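Local structure of trehalose-6-phosphate phosphatase (Cryptococcus neoformans, 5DX9) at residues M110-E115 and R170-L175; V238-P243 and V261-R266. The protein belongs to the trehalose-phosphatase family of the haloacid dehalogenase (HAD) clan and binds a magnesium ion. All blocks are in the same frame, centred on the assembly; numbering follows the deposited sequence.

Contact 1. Residues M110-E115 and R170-L175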
loop_
_atom_site.group_PDB
_atom_site.type_symbol
_atom_site.label_atom_id
_atom_site.label_comp_id
_atom_site.label_asym_id
_atom_site.label_seq_id
_atom_site.Cartn_x
_atom_site.Cartn_y
_atom_site.Cartn_z
HETATM N N MSE A 110 -19.927 -6.381 6.323
HETATM C CA MSE A 110 -19.018 -7.408 5.823
HETATM C C MSE A 110 -19.733 -8.707 5.452
HETATM O O MSE A 110 -19.097 -9.752 5.293
HETATM C CB MSE A 110 -17.931 -7.695 6.863
HETATM C CG MSE A 110 -17.121 -6.470 7.271
HETATM SE SE MSE A 110 -15.948 -5.816 5.847
HETATM C CE MSE A 110 -14.693 -7.310 5.796
ATOM N N SER A 111 -21.051 -8.638 5.302
ATOM C CA SER A 111 -21.847 -9.835 5.026
ATOM C C SER A 111 -21.578 -10.414 3.636
ATOM O O SER A 111 -22.059 -11.501 3.303
ATOM C CB SER A 111 -23.336 -9.524 5.181
ATOM O OG SER A 111 -23.720 -8.443 4.350
ATOM N N TRP A 112 -20.799 -9.693 2.836
ATOM C CA TRP A 112 -20.511 -10.098 1.465
ATOM C C TRP A 112 -19.471 -11.216 1.372
ATOM O O TRP A 112 -19.313 -11.838 0.321
ATOM C CB TRP A 112 -20.034 -8.888 0.649
ATOM C CG TRP A 112 -18.817 -8.198 1.232
ATOM C CD1 TRP A 112 -18.803 -7.071 2.009
ATOM C CD2 TRP A 112 -17.445 -8.595 1.082
ATOM N NE1 TRP A 112 -17.512 -6.745 2.351
ATOM C CE2 TRP A 112 -16.659 -7.662 1.794
ATOM C CE3 TRP A 112 -16.805 -9.646 0.415
ATOM C CZ2 TRP A 112 -15.268 -7.751 1.859
ATOM C CZ3 TRP A 112 -15.421 -9.733 0.483
ATOM C CH2 TRP A 112 -14.669 -8.787 1.198
HETATM N N MSE A 113 -18.757 -11.472 2.463
HETATM C CA MSE A 113 -17.631 -12.401 2.423
HETATM C C MSE A 113 -18.035 -13.828 2.062
HETATM O O MSE A 113 -17.369 -14.476 1.250
HETATM C CB MSE A 113 -16.894 -12.395 3.759
HETATM C CG MSE A 113 -16.312 -11.037 4.110
HETATM SE SE MSE A 113 -14.626 -11.156 5.080
HETATM C CE MSE A 113 -13.525 -11.915 3.668
ATOM N N SER A 114 -19.120 -14.315 2.661
ATOM C CA SER A 114 -19.608 -15.661 2.370
ATOM C C SER A 114 -19.937 -15.804 0.894
ATOM O O SER A 114 -19.571 -16.791 0.257
ATOM C CB SER A 114 -20.843 -15.986 3.210
ATOM O OG SER A 114 -20.552 -15.904 4.593
ATOM N N GLU A 115 -20.633 -14.805 0.361
ATOM C CA GLU A 115 -21.053 -14.810 -1.034
ATOM C C GLU A 115 -19.850 -14.879 -1.966
ATOM O O GLU A 115 -19.853 -15.630 -2.942
ATOM C CB GLU A 115 -21.890 -13.564 -1.343
ATOM C CG GLU A 115 -23.119 -13.408 -0.455
ATOM C CD GLU A 115 -23.818 -12.072 -0.641
ATOM O OE1 GLU A 115 -23.126 -11.048 -0.822
ATOM O OE2 GLU A 115 -25.066 -12.045 -0.602
ATOM N N ARG A 170 -23.442 -4.645 -3.192
ATOM C CA ARG A 170 -22.646 -4.856 -1.990
ATOM C C ARG A 170 -21.558 -3.795 -1.873
ATOM O O ARG A 170 -21.019 -3.345 -2.882
ATOM C CB ARG A 170 -22.027 -6.256 -1.996
ATOM C CG ARG A 170 -23.041 -7.394 -2.053
ATOM C CD ARG A 170 -23.917 -7.433 -0.806
ATOM N NE ARG A 170 -24.740 -8.640 -0.749
ATOM C CZ ARG A 170 -26.008 -8.710 -1.152
ATOM N NH1 ARG A 170 -26.616 -7.636 -1.641
ATOM N NH2 ARG A 170 -26.673 -9.854 -1.062
ATOM N N PRO A 171 -21.242 -3.383 -0.636
ATOM C CA PRO A 171 -20.194 -2.394 -0.371
ATOM C C PRO A 171 -18.803 -2.982 -0.566
ATOM O O PRO A 171 -18.007 -3.020 0.373
ATOM C CB PRO A 171 -20.430 -2.020 1.092
ATOM C CG PRO A 171 -21.017 -3.249 1.683
ATOM C CD PRO A 171 -21.889 -3.841 0.606
ATOM N N ILE A 172 -18.520 -3.430 -1.784
ATOM C CA ILE A 172 -17.246 -4.066 -2.092
ATOM C C ILE A 172 -16.566 -3.411 -3.283
ATOM O O ILE A 172 -17.207 -2.723 -4.076
ATOM C CB ILE A 172 -17.419 -5.563 -2.413
ATOM C CG1 ILE A 172 -18.166 -5.729 -3.740
ATOM C CG2 ILE A 172 -18.136 -6.284 -1.281
ATOM C CD1 ILE A 172 -18.441 -7.171 -4.127
ATOM N N GLU A 173 -15.263 -3.635 -3.404
ATOM C CA GLU A 173 -14.548 -3.314 -4.630
ATOM C C GLU A 173 -13.895 -4.585 -5.147
ATOM O O GLU A 173 -13.306 -5.347 -4.381
ATOM C CB GLU A 173 -13.497 -2.222 -4.411
ATOM C CG GLU A 173 -12.871 -1.706 -5.711
ATOM C CD GLU A 173 -13.905 -1.156 -6.684
ATOM O OE1 GLU A 173 -14.725 -0.306 -6.272
ATOM O OE2 GLU A 173 -13.910 -1.578 -7.861
ATOM N N VAL A 174 -14.011 -4.811 -6.448
ATOM C CA VAL A 174 -13.441 -5.994 -7.065
ATOM C C VAL A 174 -12.134 -5.641 -7.748
ATOM O O VAL A 174 -12.105 -4.844 -8.686
ATOM C CB VAL A 174 -14.402 -6.621 -8.080
ATOM C CG1 VAL A 174 -13.733 -7.785 -8.798
ATOM C CG2 VAL A 174 -15.673 -7.068 -7.379
ATOM N N LEU A 175 -11.056 -6.247 -7.268
ATOM C CA LEU A 175 -9.717 -5.922 -7.724
ATOM C C LEU A 175 -9.187 -6.953 -8.710
ATOM O O LEU A 175 -9.214 -8.153 -8.441
ATOM C CB LEU A 175 -8.771 -5.816 -6.528
ATOM C CG LEU A 175 -9.187 -4.871 -5.398
ATOM C CD1 LEU A 175 -8.210 -4.983 -4.235
ATOM C CD2 LEU A 175 -9.277 -3.428 -5.892
#
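Ile172 presses its CG2 methyl onto the indole of Trp112 in a CH-pi contact, the tight part of this meeting between helix 112-125 and the start of strand 172-177. Ile172 CG2 lies 3.3 Å from the centroid of the five-membered ring of Trp112, over its face. Ile172 CG2 comes within 3.2 Å of Trp112 CG, short for two carbons. The opposite face of the indole carries CG of the selenomethionine Met113, offset toward the rim, so the indole lies between Met113 CG and the Ile172 methyl. Chi1 of 57° sets Trp112 CG between the backbone N and the carbonyl carbon, and chi2 of -98° turns the indole face to Ile172. Val183 of strand 180-185 touches both residues. Strand 172-177 is an outer strand of a four-stranded antiparallel sheet with helix 148-166 packed against it, an alpha/beta layout consistent with the cap domain of this HAD family. Pro171, centre of an inverse gamma turn, brings the chain into that strand and is the loose partner, its CG 4.4 Å from Trp112 CD1. On the more solvent-accessible side, Arg170 grips Glu115 side-on in a salt bridge: Arg170 NE reaches Glu115 OE1 at 2.9 Å, tilted from the guanidinium plane, while NH2 reaches OE2 at 2.8 Å. Both oxygens offer their syn lone pairs, and the carboxylate and guanidinium planes are 21° apart.

Contact 2. Residues V238-P243 and V261-R266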
loop_
_atom_site.group_PDB
_atom_site.type_symbol
_atom_site.label_atom_id
_atom_site.label_comp_id
_atom_site.label_asym_id
_atom_site.label_seq_id
_atom_site.Cartn_x
_atom_site.Cartn_y
_atom_site.Cartn_z
ATOM N N VAL A 238 -0.782 24.507 3.400
ATOM C CA VAL A 238 -1.512 23.323 2.966
ATOM C C VAL A 238 -2.206 22.694 4.168
ATOM O O VAL A 238 -1.569 22.069 5.014
ATOM C CB VAL A 238 -0.593 22.292 2.288
ATOM C CG1 VAL A 238 0.653 22.055 3.123
ATOM C CG2 VAL A 238 -1.345 20.990 2.043
ATOM N N VAL A 239 -3.518 22.882 4.243
ATOM C CA VAL A 239 -4.300 22.403 5.372
ATOM C C VAL A 239 -4.981 21.079 5.046
ATOM O O VAL A 239 -5.442 20.867 3.923
ATOM C CB VAL A 239 -5.364 23.435 5.791
ATOM C CG1 VAL A 239 -6.261 22.868 6.881
ATOM C CG2 VAL A 239 -4.697 24.722 6.248
HETATM N N MSE A 240 -5.043 20.191 6.031
HETATM C CA MSE A 240 -5.666 18.891 5.835
HETATM C C MSE A 240 -6.686 18.568 6.922
HETATM O O MSE A 240 -6.364 18.579 8.110
HETATM C CB MSE A 240 -4.602 17.799 5.789
HETATM C CG MSE A 240 -5.159 16.428 5.492
HETATM SE SE MSE A 240 -3.834 15.020 5.674
HETATM C CE MSE A 240 -4.999 13.516 5.232
ATOM N N LYS A 241 -7.919 18.287 6.508
ATOM C CA LYS A 241 -8.950 17.832 7.433
ATOM C C LYS A 241 -8.651 16.409 7.894
ATOM O O LYS A 241 -7.935 15.674 7.214
ATOM C CB LYS A 241 -10.339 17.879 6.788
ATOM C CG LYS A 241 -10.759 19.232 6.230
ATOM C CD LYS A 241 -12.247 19.227 5.885
ATOM C CE LYS A 241 -12.659 20.442 5.064
ATOM N NZ LYS A 241 -12.452 20.222 3.603
ATOM N N PRO A 242 -9.192 16.020 9.056
ATOM C CA PRO A 242 -9.081 14.631 9.519
ATOM C C PRO A 242 -9.727 13.663 8.527
ATOM O O PRO A 242 -10.924 13.772 8.260
ATOM C CB PRO A 242 -9.829 14.643 10.855
ATOM C CG PRO A 242 -9.774 16.068 11.308
ATOM C CD PRO A 242 -9.840 16.887 10.054
ATOM N N PRO A 243 -8.937 12.727 7.984
ATOM C CA PRO A 243 -9.398 11.788 6.956
ATOM C C PRO A 243 -10.219 10.632 7.519
ATOM O O PRO A 243 -10.206 10.390 8.725
ATOM C CB PRO A 243 -8.091 11.279 6.348
ATOM C CG PRO A 243 -7.134 11.319 7.483
ATOM C CD PRO A 243 -7.514 12.522 8.312
ATOM N N VAL A 261 -5.064 20.168 10.274
ATOM C CA VAL A 261 -3.627 20.305 10.462
ATOM C C VAL A 261 -2.961 20.980 9.267
ATOM O O VAL A 261 -3.417 20.849 8.130
ATOM C CB VAL A 261 -2.960 18.940 10.705
ATOM C CG1 VAL A 261 -2.768 18.204 9.393
ATOM C CG2 VAL A 261 -1.628 19.124 11.401
ATOM N N GLU A 262 -1.887 21.715 9.535
ATOM C CA GLU A 262 -1.063 22.276 8.473
ATOM C C GLU A 262 0.075 21.325 8.142
ATOM O O GLU A 262 0.897 21.008 9.003
ATOM C CB GLU A 262 -0.503 23.641 8.872
ATOM C CG GLU A 262 -1.328 24.819 8.394
ATOM C CD GLU A 262 -0.611 26.141 8.587
ATOM O OE1 GLU A 262 -1.294 27.155 8.848
ATOM O OE2 GLU A 262 0.635 26.164 8.475
ATOM N N LEU A 263 0.121 20.865 6.896
ATOM C CA LEU A 263 1.162 19.937 6.470
ATOM C C LEU A 263 2.450 20.673 6.118
ATOM O O LEU A 263 2.422 21.754 5.535
ATOM C CB LEU A 263 0.692 19.108 5.273
ATOM C CG LEU A 263 -0.535 18.226 5.502
ATOM C CD1 LEU A 263 -0.824 17.380 4.267
ATOM C CD2 LEU A 263 -0.335 17.348 6.728
ATOM N N THR A 264 3.579 20.073 6.476
ATOM C CA THR A 264 4.881 20.638 6.154
ATOM C C THR A 264 5.295 20.252 4.739
ATOM O O THR A 264 6.003 20.996 4.060
ATOM C CB THR A 264 5.958 20.162 7.147
ATOM O OG1 THR A 264 5.609 20.585 8.470
ATOM C CG2 THR A 264 7.326 20.722 6.771
ATOM N N ILE A 265 4.837 19.084 4.301
ATOM C CA ILE A 265 5.241 18.530 3.014
ATOM C C ILE A 265 4.854 19.422 1.837
ATOM O O ILE A 265 3.763 19.986 1.807
ATOM C CB ILE A 265 4.629 17.129 2.794
ATOM C CG1 ILE A 265 5.247 16.466 1.568
ATOM C CG2 ILE A 265 3.116 17.219 2.663
ATOM C CD1 ILE A 265 6.729 16.214 1.705
ATOM N N ARG A 266 5.771 19.554 0.882
ATOM C CA ARG A 266 5.490 20.203 -0.394
ATOM C C ARG A 266 5.807 19.231 -1.530
ATOM O O ARG A 266 6.617 18.317 -1.358
ATOM C CB ARG A 266 6.297 21.499 -0.546
ATOM C CG ARG A 266 5.806 22.643 0.329
ATOM C CD ARG A 266 4.345 22.950 0.052
ATOM N NE ARG A 266 3.818 24.004 0.916
ATOM C CZ ARG A 266 3.435 23.820 2.176
ATOM N NH1 ARG A 266 3.529 22.619 2.736
ATOM N NH2 ARG A 266 2.965 24.839 2.882
#
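Backbone hydrogen bonds join Met240 and Val261 in both directions, Met240 N to Val261 O at 2.7 Å and Val261 N to Met240 O at 3.0 Å, making them a hydrogen-bonded antiparallel pair. Leu263 N adds a nearly straight bond to Val238 O at 2.8 Å. Between these bonds Val239 and Glu262 form a non-hydrogen-bonded pair, and the CA-H of Val239 approaches Val261 O.

Apolar contacts lie mainly on the sheet face that carries Val238, Met240, Val261 and Leu263. Val238 CG1 packs on Leu263 CB at 3.6 Å, and the selenium of selenomethionine Met240, at the end of a fully extended chain, meets Leu263 CD1 at 4.1 Å. On the other face Val239 CG2 meets Glu262 CG at 4.0 Å.

Among the polar side chains, Arg266 folds back on its own segment. Its bent chain (chi2 -57°) lets NH1 donate to Leu263 O at 3.1 Å and to Ile265 O at 2.8 Å, with one face of the guanidinium against the Val238 CG1 methyl.

Two short helices, 244-247 and 252-255, lie in the connection between the strands of this two-stranded sheet; Met240 leans on Arg195 and Tyr199 of helix 190-200, and Thr264 bonds to Pro202 just beyond that helix.

How the contacts relate
The two contacts belong to separate parts of the fold: their centres lie 32 Å apart, their nearest atoms about 17 Å, and contact 1 closes along the chain before contact 2 opens. Contact 1 joins elements around the four-stranded antiparallel sheet, and its Trp112 side chain is about 11 Å from the bound 6-O-phosphono-alpha-D-glucopyranose. Contact 2 comes later in the chain than strand 206-211 of the eight-stranded mixed sheet, which is followed directly by Asp212; that residue binds magnesium with Asn26 and Asp28. After residues 261-266 the chain re-enters the same mixed sheet as strand 270-275, next to 206-211. Neither contact contains a magnesium ligand.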